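Local coordinates for protein gamma-glutamyltransferase 1 Threonine peptidase. MEROPS family T03 (Pseudomonas nitroreducens, PDB 7D9E) that transfers gamma-glutamyl groups from donors such as glutathione to amino acids or to water, as the small subunit of a gamma-glutamyltransferase, at residues F54-S59 and G93-F98; G11-N16 and P76-R81; D42-K47 and K68-S73. All coordinates share one frame; numbering follows the deposited sequence.

Along the chain the six segments run 11-16, 42-47, 54-59, 68-73, 76-81 and 93-98, so contact 3 is nested inside the loop that contact 2 closes, while contact 1 alternates with both. Contacts 1 and 3 lie side by side, their centres about 10 Å apart; they touch each other and border the same bound DON, contact 3 at its amino-acid end and contact 1 at its ketone end. Contact 2 lies farther off, its centre about 23 Å from that of contact 1 and 26 Å from that of contact 3. It joins strands 13-19 and 77-81 of two facing sheets, from whose ends the pocket loops spring.

Contact 1. Residues F54-S59 and G93-F98; sequences FGVVGS and GGSRIF. With DON (6-diazenyl-5-oxo-L-norleucine), chain D.
Phe54 lays the face of its ring against the backbone of Gly94, and Ser95 sets its OG against Phe54 CB. The Gly94 CA stands 3.6 Å from the centroid of the Phe54 ring and 15° off its normal, a CH-pi contact over the face. Glycine suits this place twice: it brings no side chain between ring and backbone, and it readily takes the positive phi found here. The Phe54 ring also reaches Asn21 and comes close to DON, its CE2 lying 4.1 Å from the CA of the ligand.

Beyond the ring, Val56 CG1 packs 3.6 Å from Ser95 CB. The serine hydroxyl sits between its own backbone N and carbonyl carbon (chi1 60°). Gln127 OE1 is the stronger partner of Ser95 OG, and Arg96 NH1 adds a bond to the same oxygen over 3.0 Å, slightly tilted from the guanidinium plane. A bend at chi2 brings this NH1 of Arg96 to Phe54 O as well, in a weak hydrogen bond of 3.2 Å and 126°, and Gln127 NE2 binds that carbonyl too. Arginine can serve several groups at once, and here its NE pairs with Gln160 while Tyr135 gives a cation-pi contact.

Gly93 and Gly94 lie in the turn just before helix 97-109. Their N atoms lie 3.6 and 3.7 Å respectively from O1J of DON, long for hydrogen bonds, but this placing of paired glycine amides is consistent with the oxyanion hole of gamma-glutamyltransferases.

Contact 2. Residues G11-N16 and P76-R81; sequences GNAVSN and PSIVTR
The CA atoms of the two segments come nearest at Ser15 and Pro76, the residue just ahead of strand 77-81, with 5.2 Å between Ser15 CA and Pro76 CA. Strands 13-16 and 77-81 run roughly antiparallel, at 147°, and their axes come within 7.0 Å. No backbone hydrogen bond links them, because they belong to two sheets laid face on face: strand 13-16 pairs with strand 2-7, strand 77-81 with strand 84-90, and strands of the large subunit extend the pairing on both. This stacking of sheets is the heart of the Ntn-hydrolase sandwich.

Ala13 and Ser15 turn inward from one side, Pro76 and Ile78 from the other, each pair two residues apart. Ile78 spans the gap with its long branch: CG1 lies anti to the carbonyl carbon (chi1 -57°), which carries CD1 to 4.0 Å from Ala13 CB while CG1 rests against Ser15 CB. The small alanine leaves room for this branched residue, and Val88 of strand 84-90 touches both Ala13 and Ser15. Pro76 CB is only 3.2 Å from Ser15 O, a snug meeting of a ring carbon with a carbonyl. A chi1 of -162° points the Ser15 hydroxyl across to segment 76-81, its OG 3.2 Å from Ser77 O; Leu89 O also attracts it, in a weak hydrogen bond, and the single proton may go to either carbonyl.

A small polar residue can therefore sit inside the sandwich, since backbone carbonyls offer its hydroxyl acceptors. Elsewhere the interface depends on apolar fit, with the polar backbone atoms largely engaged within each sheet.

Contact 3. Residues D42-K47 and K68-S73; sequences DDFSSK and KRMLSS. With DON (6-diazenyl-5-oxo-L-norleucine), chain D.
Phe44 and Met70 form the tight half of this contact. Met70 CB sits over the middle of the Phe44 ring, 3.5 Å from its centroid and 4° off the normal. With CG held between backbone N and carbonyl carbon (chi1 67°), and bends at chi2 and chi3, the methionine curls back so that its CE meets Phe44 CE2 at 3.6 Å; the sulfur makes an oblique Met-aromatic contact. Lys68 O comes up at the ring edge, 3.4 Å from Phe44 CZ, while the extended lysine carries NZ on to Glu65 and backbone carbonyls.

Asp43 CB packs on Met70 CG, and here the two loops become the alpha-amino and alpha-carboxylate site of the gamma-glutamyl pocket. Asp43 OD2 accepts from DON N at 2.6 Å, Ser72 OG donates to DON O at 2.7 Å, and Ser73 N meets DON OXT at 2.7 Å, nearly straight. Like-charged Asp43 OD2 and Glu40 lie close, which a salt bridge from Arg94 of the large subunit to Asp43 probably eases.

Leu71 is looser here, its CB 4.7 Å from Asp43 O, and packs on Pro268 of the large subunit; beyond Phe44, segment 42-47 diverges towards partly exposed Ser46 and Lys47.

Contact 1. Residues F54-S59 and G93-F98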
ATOM      1  N   PHE B  54      -5.258   5.398 -11.056  1.00 30.50           N
ATOM      2  CA  PHE B  54      -3.852   5.046 -11.235  1.00 38.97           C
ATOM      3  C   PHE B  54      -3.551   4.564 -12.648  1.00 36.92           C
ATOM      4  O   PHE B  54      -2.433   4.114 -12.917  1.00 36.64           O
ATOM      5  CB  PHE B  54      -3.441   3.993 -10.210  1.00 33.51           C
ATOM      6  CG  PHE B  54      -3.322   4.531  -8.816  1.00 31.10           C
ATOM      7  CD1 PHE B  54      -2.308   5.413  -8.487  1.00 39.10           C
ATOM      8  CD2 PHE B  54      -4.248   4.181  -7.842  1.00 36.45           C
ATOM      9  CE1 PHE B  54      -2.205   5.926  -7.202  1.00 45.05           C
ATOM     10  CE2 PHE B  54      -4.146   4.693  -6.562  1.00 32.66           C
ATOM     11  CZ  PHE B  54      -3.130   5.563  -6.241  1.00 37.42           C
ATOM     12  N   GLY B  55      -4.520   4.656 -13.556  1.00 35.06           N
ATOM     13  CA  GLY B  55      -4.301   4.276 -14.932  1.00 37.88           C
ATOM     14  C   GLY B  55      -4.426   2.798 -15.211  1.00 37.46           C
ATOM     15  O   GLY B  55      -4.090   2.371 -16.319  1.00 40.24           O
ATOM     16  N   VAL B  56      -4.897   2.003 -14.245  1.00 34.45           N
ATOM     17  CA  VAL B  56      -4.967   0.557 -14.406  1.00 34.22           C
ATOM     18  C   VAL B  56      -6.383   0.158 -14.791  1.00 33.32           C
ATOM     19  O   VAL B  56      -7.365   0.826 -14.437  1.00 31.85           O
ATOM     20  CB  VAL B  56      -4.476  -0.195 -13.148  1.00 32.34           C
ATOM     21  CG1 VAL B  56      -3.014   0.138 -12.875  1.00 34.13           C
ATOM     22  CG2 VAL B  56      -5.334   0.127 -11.940  1.00 32.01           C
ATOM     23  N   VAL B  57      -6.487  -0.937 -15.535  1.00 34.67           N
ATOM     24  CA  VAL B  57      -7.758  -1.393 -16.082  1.00 36.37           C
ATOM     25  C   VAL B  57      -8.079  -2.784 -15.551  1.00 42.63           C
ATOM     26  O   VAL B  57      -7.252  -3.457 -14.936  1.00 32.72           O
ATOM     27  CB  VAL B  57      -7.766  -1.381 -17.628  1.00 38.71           C
ATOM     28  CG1 VAL B  57      -7.501   0.026 -18.144  1.00 40.57           C
ATOM     29  CG2 VAL B  57      -6.739  -2.361 -18.194  1.00 41.06           C
ATOM     30  N   GLY B  58      -9.318  -3.210 -15.800  1.00 36.64           N
ATOM     31  CA  GLY B  58      -9.725  -4.551 -15.428  1.00 32.98           C
ATOM     32  C   GLY B  58     -10.987  -4.925 -16.176  1.00 34.11           C
ATOM     33  O   GLY B  58     -11.472  -4.192 -17.043  1.00 35.87           O
ATOM     34  N   SER B  59     -11.502  -6.101 -15.839  1.00 34.54           N
ATOM     35  CA  SER B  59     -12.764  -6.572 -16.393  1.00 36.26           C
ATOM     36  C   SER B  59     -13.512  -7.331 -15.301  1.00 32.46           C
ATOM     37  O   SER B  59     -13.724  -6.782 -14.211  1.00 34.10           O
ATOM     38  CB  SER B  59     -12.538  -7.378 -17.670  1.00 47.85           C
ATOM     39  OG  SER B  59     -11.678  -8.476 -17.463  1.00 57.02           O
ATOM     40  N   GLY B  93       2.157   4.293  -3.267  1.00 17.14           N
ATOM     41  CA  GLY B  93       2.366   4.670  -4.648  1.00 18.53           C
ATOM     42  C   GLY B  93       1.393   4.064  -5.642  1.00 19.38           C
ATOM     43  O   GLY B  93       1.689   4.060  -6.843  1.00 20.15           O
ATOM     44  N   GLY B  94       0.266   3.536  -5.167  1.00 22.80           N
ATOM     45  CA  GLY B  94      -0.728   2.954  -6.059  1.00 28.34           C
ATOM     46  C   GLY B  94      -0.129   1.888  -6.948  1.00 19.68           C
ATOM     47  O   GLY B  94       0.546   0.962  -6.484  1.00 21.07           O
ATOM     48  N   SER B  95      -0.361   2.009  -8.271  1.00 21.17           N
ATOM     49  CA  SER B  95       0.106   0.958  -9.158  1.00 20.55           C
ATOM     50  C   SER B  95       1.627   0.928  -9.298  1.00 21.19           C
ATOM     51  O   SER B  95       2.150   0.005  -9.942  1.00 21.57           O
ATOM     52  CB  SER B  95      -0.515   1.110 -10.546  1.00 21.93           C
ATOM     53  OG  SER B  95      -0.163   2.362 -11.121  1.00 24.37           O
ATOM     54  N   ARG B  96       2.358   1.871  -8.692  1.00 17.12           N
ATOM     55  CA  ARG B  96       3.809   1.847  -8.700  1.00 15.72           C
ATOM     56  C   ARG B  96       4.397   1.071  -7.524  1.00 14.41           C
ATOM     57  O   ARG B  96       5.609   0.948  -7.419  1.00 15.15           O
ATOM     58  CB  ARG B  96       4.378   3.262  -8.604  1.00 16.65           C
ATOM     59  CG  ARG B  96       4.094   4.250  -9.762  1.00 17.43           C
ATOM     60  CD  ARG B  96       2.689   4.344 -10.261  1.00 20.86           C
ATOM     61  NE  ARG B  96       2.597   5.509 -11.147  1.00 20.96           N
ATOM     62  CZ  ARG B  96       1.532   5.887 -11.825  1.00 24.30           C
ATOM     63  NH1 ARG B  96       0.398   5.186 -11.797  1.00 25.01           N
ATOM     64  NH2 ARG B  96       1.614   6.971 -12.584  1.00 24.17           N
ATOM     65  N   ILE B  97       3.573   0.560  -6.624  1.00 15.32           N
ATOM     66  CA  ILE B  97       4.103   0.013  -5.376  1.00 14.97           C
ATOM     67  C   ILE B  97       5.013  -1.172  -5.642  1.00 13.90           C
ATOM     68  O   ILE B  97       6.119  -1.246  -5.102  1.00 14.48           O
ATOM     69  CB  ILE B  97       2.951  -0.369  -4.428  1.00 15.74           C
ATOM     70  CG1 ILE B  97       2.309   0.878  -3.829  1.00 15.55           C
ATOM     71  CG2 ILE B  97       3.481  -1.331  -3.327  1.00 16.57           C
ATOM     72  CD1 ILE B  97       1.044   0.619  -3.057  1.00 17.38           C
ATOM     73  N   PHE B  98       4.523  -2.160  -6.401  1.00 15.31           N
ATOM     74  CA  PHE B  98       5.317  -3.372  -6.562  1.00 13.94           C
ATOM     75  C   PHE B  98       6.464  -3.157  -7.537  1.00 14.86           C
ATOM     76  O   PHE B  98       7.501  -3.816  -7.404  1.00 16.86           O
ATOM     77  CB  PHE B  98       4.444  -4.579  -6.873  1.00 16.73           C
ATOM     78  CG  PHE B  98       3.493  -4.403  -8.010  1.00 16.90           C
ATOM     79  CD1 PHE B  98       3.936  -4.510  -9.313  1.00 18.28           C
ATOM     80  CD2 PHE B  98       2.142  -4.183  -7.760  1.00 17.00           C
ATOM     81  CE1 PHE B  98       3.052  -4.364 -10.371  1.00 20.71           C
ATOM     82  CE2 PHE B  98       1.237  -4.060  -8.815  1.00 19.98           C
ATOM     83  CZ  PHE B  98       1.706  -4.154 -10.122  1.00 20.27           C
TER
HETATM   84  O   DON D 701      -4.713  -0.448  -2.788  1.00 17.87           O
HETATM   85  C   DON D 701      -4.079   0.193  -3.786  1.00 21.56           C
HETATM   86  OXT DON D 701      -3.352  -0.446  -4.540  1.00 21.60           O
HETATM   87  CA  DON D 701      -4.296   1.693  -3.721  1.00 25.06           C
HETATM   88  N   DON D 701      -5.636   2.017  -3.283  1.00 20.83           N
HETATM   89  CB  DON D 701      -3.108   2.162  -2.855  1.00 24.65           C
HETATM   90  C1E DON D 701      -3.210   3.613  -2.494  1.00 31.15           C
HETATM   91  C1D DON D 701      -1.891   4.032  -1.899  1.00 41.76           C
HETATM   92  O1J DON D 701      -0.958   3.231  -1.728  1.00 54.71           O
HETATM   93  O   HOH W   1      -1.237   7.247 -13.578  1.00 36.78           O

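Contact 2. Residues G11-N16 and P76-R81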
ATOM      1  N   GLY B  11      13.758 -10.825  16.595  1.00 28.30           N
ATOM      2  CA  GLY B  11      13.706 -11.131  15.182  1.00 28.43           C
ATOM      3  C   GLY B  11      12.319 -11.233  14.585  1.00 30.33           C
ATOM      4  O   GLY B  11      12.189 -11.633  13.424  1.00 28.78           O
ATOM      5  N   ASN B  12      11.275 -10.880  15.327  1.00 25.50           N
ATOM      6  CA  ASN B  12       9.950 -10.804  14.733  1.00 22.35           C
ATOM      7  C   ASN B  12       9.843  -9.529  13.910  1.00 23.20           C
ATOM      8  O   ASN B  12      10.439  -8.501  14.236  1.00 23.97           O
ATOM      9  CB  ASN B  12       8.891 -10.756  15.824  1.00 26.10           C
ATOM     10  CG  ASN B  12       8.942 -11.928  16.741  1.00 28.70           C
ATOM     11  OD1 ASN B  12       9.117 -13.076  16.305  1.00 29.42           O
ATOM     12  ND2 ASN B  12       8.874 -11.656  18.044  1.00 34.50           N
ATOM     13  N   ALA B  13       9.067  -9.597  12.839  1.00 19.34           N
ATOM     14  CA  ALA B  13       8.952  -8.480  11.921  1.00 20.66           C
ATOM     15  C   ALA B  13       7.503  -8.250  11.539  1.00 19.00           C
ATOM     16  O   ALA B  13       6.718  -9.184  11.392  1.00 19.84           O
ATOM     17  CB  ALA B  13       9.788  -8.721  10.654  1.00 21.83           C
ATOM     18  N   VAL B  14       7.160  -6.977  11.360  1.00 17.90           N
ATOM     19  CA  VAL B  14       5.873  -6.555  10.817  1.00 17.58           C
ATOM     20  C   VAL B  14       6.131  -5.578   9.676  1.00 17.96           C
ATOM     21  O   VAL B  14       6.888  -4.609   9.835  1.00 17.75           O
ATOM     22  CB  VAL B  14       4.973  -5.900  11.883  1.00 19.37           C
ATOM     23  CG1 VAL B  14       3.718  -5.280  11.218  1.00 20.72           C
ATOM     24  CG2 VAL B  14       4.575  -6.883  12.960  1.00 21.03           C
ATOM     25  N   SER B  15       5.477  -5.816   8.536  1.00 15.84           N
ATOM     26  CA  SER B  15       5.470  -4.900   7.409  1.00 16.37           C
ATOM     27  C   SER B  15       4.012  -4.571   7.136  1.00 16.10           C
ATOM     28  O   SER B  15       3.237  -5.462   6.799  1.00 15.02           O
ATOM     29  CB  SER B  15       6.106  -5.606   6.211  1.00 17.57           C
ATOM     30  OG  SER B  15       6.506  -4.681   5.226  1.00 17.78           O
ATOM     31  N   ASN B  16       3.636  -3.305   7.307  1.00 14.19           N
ATOM     32  CA  ASN B  16       2.222  -2.932   7.276  1.00 14.28           C
ATOM     33  C   ASN B  16       1.993  -1.798   6.295  1.00 14.07           C
ATOM     34  O   ASN B  16       2.543  -0.706   6.474  1.00 14.35           O
ATOM     35  CB  ASN B  16       1.765  -2.491   8.661  1.00 16.71           C
ATOM     36  CG  ASN B  16       0.294  -2.321   8.730  1.00 17.48           C
ATOM     37  OD1 ASN B  16      -0.433  -3.288   8.879  1.00 18.32           O
ATOM     38  ND2 ASN B  16      -0.166  -1.084   8.566  1.00 17.27           N
ATOM     39  N   PRO B  76       3.196  -5.180   1.205  1.00 14.32           N
ATOM     40  CA  PRO B  76       4.092  -5.235   2.369  1.00 14.33           C
ATOM     41  C   PRO B  76       4.877  -6.535   2.325  1.00 16.10           C
ATOM     42  O   PRO B  76       4.312  -7.606   2.114  1.00 16.94           O
ATOM     43  CB  PRO B  76       3.143  -5.194   3.564  1.00 14.79           C
ATOM     44  CG  PRO B  76       1.791  -5.654   3.000  1.00 16.38           C
ATOM     45  CD  PRO B  76       1.773  -5.174   1.588  1.00 16.08           C
ATOM     46  N   SER B  77       6.191  -6.434   2.487  1.00 15.48           N
ATOM     47  CA  SER B  77       7.070  -7.548   2.193  1.00 14.99           C
ATOM     48  C   SER B  77       8.103  -7.757   3.287  1.00 17.36           C
ATOM     49  O   SER B  77       8.547  -6.815   3.951  1.00 17.29           O
ATOM     50  CB  SER B  77       7.828  -7.218   0.891  1.00 18.20           C
ATOM     51  OG  SER B  77       6.955  -7.180  -0.242  1.00 17.20           O
ATOM     52  N   ILE B  78       8.505  -9.020   3.426  1.00 16.93           N
ATOM     53  CA  ILE B  78       9.573  -9.436   4.326  1.00 17.61           C
ATOM     54  C   ILE B  78      10.437 -10.439   3.572  1.00 17.99           C
ATOM     55  O   ILE B  78       9.943 -11.467   3.099  1.00 21.05           O
ATOM     56  CB  ILE B  78       9.040 -10.076   5.621  1.00 18.66           C
ATOM     57  CG1 ILE B  78       8.096  -9.107   6.338  1.00 18.91           C
ATOM     58  CG2 ILE B  78      10.214 -10.509   6.526  1.00 19.82           C
ATOM     59  CD1 ILE B  78       7.470  -9.727   7.588  1.00 19.64           C
ATOM     60  N   VAL B  79      11.730 -10.154   3.467  1.00 18.61           N
ATOM     61  CA  VAL B  79      12.675 -11.110   2.916  1.00 18.48           C
ATOM     62  C   VAL B  79      13.365 -11.812   4.071  1.00 19.81           C
ATOM     63  O   VAL B  79      13.758 -11.172   5.060  1.00 20.37           O
ATOM     64  CB  VAL B  79      13.734 -10.451   2.006  1.00 18.94           C
ATOM     65  CG1 VAL B  79      14.559 -11.521   1.317  1.00 21.71           C
ATOM     66  CG2 VAL B  79      13.070  -9.542   1.009  1.00 20.81           C
ATOM     67  N   THR B  80      13.540 -13.118   3.942  1.00 21.45           N
ATOM     68  CA  THR B  80      14.254 -13.926   4.917  1.00 21.84           C
ATOM     69  C   THR B  80      15.363 -14.703   4.221  1.00 22.88           C
ATOM     70  O   THR B  80      15.365 -14.879   2.998  1.00 24.39           O
ATOM     71  CB  THR B  80      13.293 -14.895   5.627  1.00 25.91           C
ATOM     72  OG1 THR B  80      12.865 -15.908   4.712  1.00 29.70           O
ATOM     73  CG2 THR B  80      12.098 -14.156   6.159  1.00 28.12           C
ATOM     74  N   ARG B  81      16.315 -15.171   5.028  1.00 24.19           N
ATOM     75  CA  ARG B  81      17.348 -16.090   4.576  1.00 27.29           C
ATOM     76  C   ARG B  81      17.664 -16.991   5.760  1.00 31.29           C
ATOM     77  O   ARG B  81      17.925 -16.495   6.858  1.00 30.00           O
ATOM     78  CB  ARG B  81      18.590 -15.321   4.116  1.00 30.95           C
ATOM     79  CG  ARG B  81      19.606 -16.163   3.388  1.00 31.60           C
ATOM     80  CD  ARG B  81      20.759 -15.325   2.862  1.00 36.68           C
ATOM     81  NE  ARG B  81      21.681 -16.192   2.149  1.00 39.99           N
ATOM     82  CZ  ARG B  81      21.642 -16.441   0.844  1.00 36.32           C
ATOM     83  NH1 ARG B  81      20.750 -15.863   0.064  1.00 36.64           N
ATOM     84  NH2 ARG B  81      22.526 -17.278   0.316  1.00 41.58           N
TER

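Contact 3. Residues D42-K47 and K68-S73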
ATOM      1  N   ASP B  42     -12.747   2.982  -5.875  1.00 21.68           N
ATOM      2  CA  ASP B  42     -12.178   3.274  -7.184  1.00 20.33           C
ATOM      3  C   ASP B  42     -11.161   2.229  -7.629  1.00 24.29           C
ATOM      4  O   ASP B  42     -10.760   2.220  -8.798  1.00 21.45           O
ATOM      5  CB  ASP B  42     -11.528   4.659  -7.207  1.00 21.22           C
ATOM      6  CG  ASP B  42     -11.122   5.071  -8.609  1.00 23.04           C
ATOM      7  OD1 ASP B  42     -12.028   5.255  -9.449  1.00 28.20           O
ATOM      8  OD2 ASP B  42      -9.911   5.243  -8.886  1.00 23.81           O
ATOM      9  N   ASP B  43     -10.724   1.355  -6.738  1.00 19.27           N
ATOM     10  CA  ASP B  43      -9.820   0.285  -7.124  1.00 19.68           C
ATOM     11  C   ASP B  43     -10.529  -0.872  -7.827  1.00 20.52           C
ATOM     12  O   ASP B  43      -9.847  -1.715  -8.424  1.00 20.73           O
ATOM     13  CB  ASP B  43      -9.087  -0.198  -5.889  1.00 19.32           C
ATOM     14  CG  ASP B  43      -7.870   0.655  -5.549  1.00 23.59           C
ATOM     15  OD1 ASP B  43      -7.518   1.602  -6.319  1.00 24.90           O
ATOM     16  OD2 ASP B  43      -7.271   0.415  -4.486  1.00 26.36           O
ATOM     17  N   PHE B  44     -11.853  -0.954  -7.761  1.00 19.21           N
ATOM     18  CA  PHE B  44     -12.550  -1.884  -8.632  1.00 19.89           C
ATOM     19  C   PHE B  44     -12.479  -1.377 -10.074  1.00 22.46           C
ATOM     20  O   PHE B  44     -12.227  -0.194 -10.330  1.00 25.61           O
ATOM     21  CB  PHE B  44     -14.031  -1.966  -8.282  1.00 20.25           C
ATOM     22  CG  PHE B  44     -14.363  -2.790  -7.061  1.00 18.57           C
ATOM     23  CD1 PHE B  44     -14.103  -4.137  -7.012  1.00 18.99           C
ATOM     24  CD2 PHE B  44     -14.989  -2.183  -5.972  1.00 19.99           C
ATOM     25  CE1 PHE B  44     -14.461  -4.900  -5.887  1.00 18.41           C
ATOM     26  CE2 PHE B  44     -15.347  -2.938  -4.852  1.00 20.27           C
ATOM     27  CZ  PHE B  44     -15.086  -4.286  -4.817  1.00 18.60           C
ATOM     28  N   SER B  45     -12.730  -2.268 -11.024  1.00 22.95           N
ATOM     29  CA  SER B  45     -13.044  -1.844 -12.384  1.00 25.23           C
ATOM     30  C   SER B  45     -14.482  -1.321 -12.409  1.00 25.65           C
ATOM     31  O   SER B  45     -15.418  -2.053 -12.075  1.00 29.42           O
ATOM     32  CB  SER B  45     -12.879  -3.020 -13.345  1.00 34.05           C
ATOM     33  OG  SER B  45     -13.161  -2.621 -14.676  1.00 37.15           O
ATOM     34  N   SER B  46     -14.658  -0.046 -12.779  1.00 26.71           N
ATOM     35  CA  SER B  46     -15.992   0.545 -12.858  1.00 30.74           C
ATOM     36  C   SER B  46     -16.685   0.217 -14.170  1.00 30.92           C
ATOM     37  O   SER B  46     -17.916   0.280 -14.251  1.00 33.10           O
ATOM     38  CB  SER B  46     -15.896   2.071 -12.750  1.00 34.07           C
ATOM     39  OG  SER B  46     -15.346   2.485 -11.512  1.00 40.37           O
ATOM     40  N   LYS B  47     -15.915  -0.097 -15.203  1.00 32.62           N
ATOM     41  CA  LYS B  47     -16.356  -0.350 -16.557  1.00 36.30           C
ATOM     42  C   LYS B  47     -15.194  -1.076 -17.223  1.00 50.09           C
ATOM     43  O   LYS B  47     -14.047  -0.614 -17.138  1.00 39.96           O
ATOM     44  CB  LYS B  47     -16.659   0.955 -17.286  1.00 39.13           C
ATOM     45  CG  LYS B  47     -17.406   0.767 -18.590  1.00 45.36           C
ATOM     46  CD  LYS B  47     -17.560   2.086 -19.329  1.00 46.93           C
ATOM     47  N   LYS B  68     -17.133  -7.887  -1.780  1.00 19.43           N
ATOM     48  CA  LYS B  68     -15.884  -8.189  -2.464  1.00 19.78           C
ATOM     49  C   LYS B  68     -14.793  -7.193  -2.096  1.00 18.91           C
ATOM     50  O   LYS B  68     -15.044  -5.999  -1.911  1.00 18.67           O
ATOM     51  CB  LYS B  68     -16.145  -8.116  -3.974  1.00 21.96           C
ATOM     52  CG  LYS B  68     -15.073  -8.723  -4.876  1.00 22.05           C
ATOM     53  CD  LYS B  68     -15.589  -8.693  -6.327  1.00 23.00           C
ATOM     54  CE  LYS B  68     -14.578  -9.177  -7.350  1.00 21.87           C
ATOM     55  NZ  LYS B  68     -15.156  -9.136  -8.740  1.00 21.85           N
ATOM     56  N   ARG B  69     -13.566  -7.702  -2.022  1.00 18.61           N
ATOM     57  CA  ARG B  69     -12.391  -6.874  -1.846  1.00 17.20           C
ATOM     58  C   ARG B  69     -11.901  -6.427  -3.212  1.00 17.49           C
ATOM     59  O   ARG B  69     -11.804  -7.227  -4.147  1.00 21.45           O
ATOM     60  CB  ARG B  69     -11.293  -7.637  -1.111  1.00 17.17           C
ATOM     61  CG  ARG B  69     -11.657  -7.888   0.329  1.00 20.93           C
ATOM     62  CD  ARG B  69     -10.864  -9.037   0.918  1.00 20.81           C
ATOM     63  NE  ARG B  69     -10.571  -8.839   2.334  1.00 22.90           N
ATOM     64  CZ  ARG B  69     -11.409  -9.143   3.324  1.00 19.70           C
ATOM     65  NH1 ARG B  69     -12.606  -9.639   3.070  1.00 24.37           N
ATOM     66  NH2 ARG B  69     -11.031  -8.942   4.573  1.00 24.96           N
ATOM     67  N   MET B  70     -11.633  -5.147  -3.330  1.00 18.98           N
ATOM     68  CA  MET B  70     -11.091  -4.572  -4.549  1.00 18.80           C
ATOM     69  C   MET B  70      -9.606  -4.835  -4.689  1.00 16.98           C
ATOM     70  O   MET B  70      -8.853  -4.831  -3.711  1.00 19.31           O
ATOM     71  CB  MET B  70     -11.554  -3.109  -4.603  1.00 24.12           C
ATOM     72  CG  MET B  70     -11.035  -2.107  -3.582  1.00 25.31           C
ATOM     73  SD  MET B  70     -11.653  -2.400  -1.881  1.00 21.92           S
ATOM     74  CE  MET B  70     -13.399  -2.041  -1.962  1.00 27.79           C
ATOM     75  N   LEU B  71      -9.200  -5.171  -5.912  1.00 17.01           N
ATOM     76  CA  LEU B  71      -7.796  -5.480  -6.186  1.00 17.95           C
ATOM     77  C   LEU B  71      -6.895  -4.339  -5.737  1.00 18.57           C
ATOM     78  O   LEU B  71      -7.198  -3.169  -5.942  1.00 17.18           O
ATOM     79  CB  LEU B  71      -7.601  -5.721  -7.684  1.00 16.93           C
ATOM     80  CG  LEU B  71      -6.224  -6.251  -8.111  1.00 19.38           C
ATOM     81  CD1 LEU B  71      -6.022  -7.664  -7.621  1.00 18.86           C
ATOM     82  CD2 LEU B  71      -6.077  -6.194  -9.614  1.00 23.56           C
ATOM     83  N   SER B  72      -5.768  -4.691  -5.138  1.00 15.32           N
ATOM     84  CA  SER B  72      -4.812  -3.721  -4.625  1.00 14.22           C
ATOM     85  C   SER B  72      -3.463  -3.940  -5.286  1.00 15.71           C
ATOM     86  O   SER B  72      -3.204  -4.981  -5.898  1.00 17.50           O
ATOM     87  CB  SER B  72      -4.691  -3.902  -3.122  1.00 16.66           C
ATOM     88  OG  SER B  72      -3.817  -2.956  -2.547  1.00 17.62           O
ATOM     89  N   SER B  73      -2.612  -2.926  -5.152  1.00 15.80           N
ATOM     90  CA  SER B  73      -1.198  -3.068  -5.464  1.00 16.09           C
ATOM     91  C   SER B  73      -0.334  -3.085  -4.219  1.00 16.70           C
ATOM     92  O   SER B  73       0.888  -3.206  -4.335  1.00 16.18           O
ATOM     93  CB  SER B  73      -0.741  -1.929  -6.377  1.00 17.47           C
ATOM     94  OG  SER B  73      -1.481  -1.911  -7.603  1.00 18.08           O
TER
HETATM   95  O   DON D 701      -4.713  -0.448  -2.788  1.00 17.87           O
HETATM   96  C   DON D 701      -4.079   0.193  -3.786  1.00 21.56           C
HETATM   97  OXT DON D 701      -3.352  -0.446  -4.540  1.00 21.60           O
HETATM   98  CA  DON D 701      -4.296   1.693  -3.721  1.00 25.06           C
HETATM   99  N   DON D 701      -5.636   2.017  -3.283  1.00 20.83           N
HETATM  100  CB  DON D 701      -3.108   2.162  -2.855  1.00 24.65           C
HETATM  101  C1E DON D 701      -3.210   3.613  -2.494  1.00 31.15           C
HETATM  102  C1D DON D 701      -1.891   4.032  -1.899  1.00 41.76           C
HETATM  103  O1J DON D 701      -0.958   3.231  -1.728  1.00 54.71           O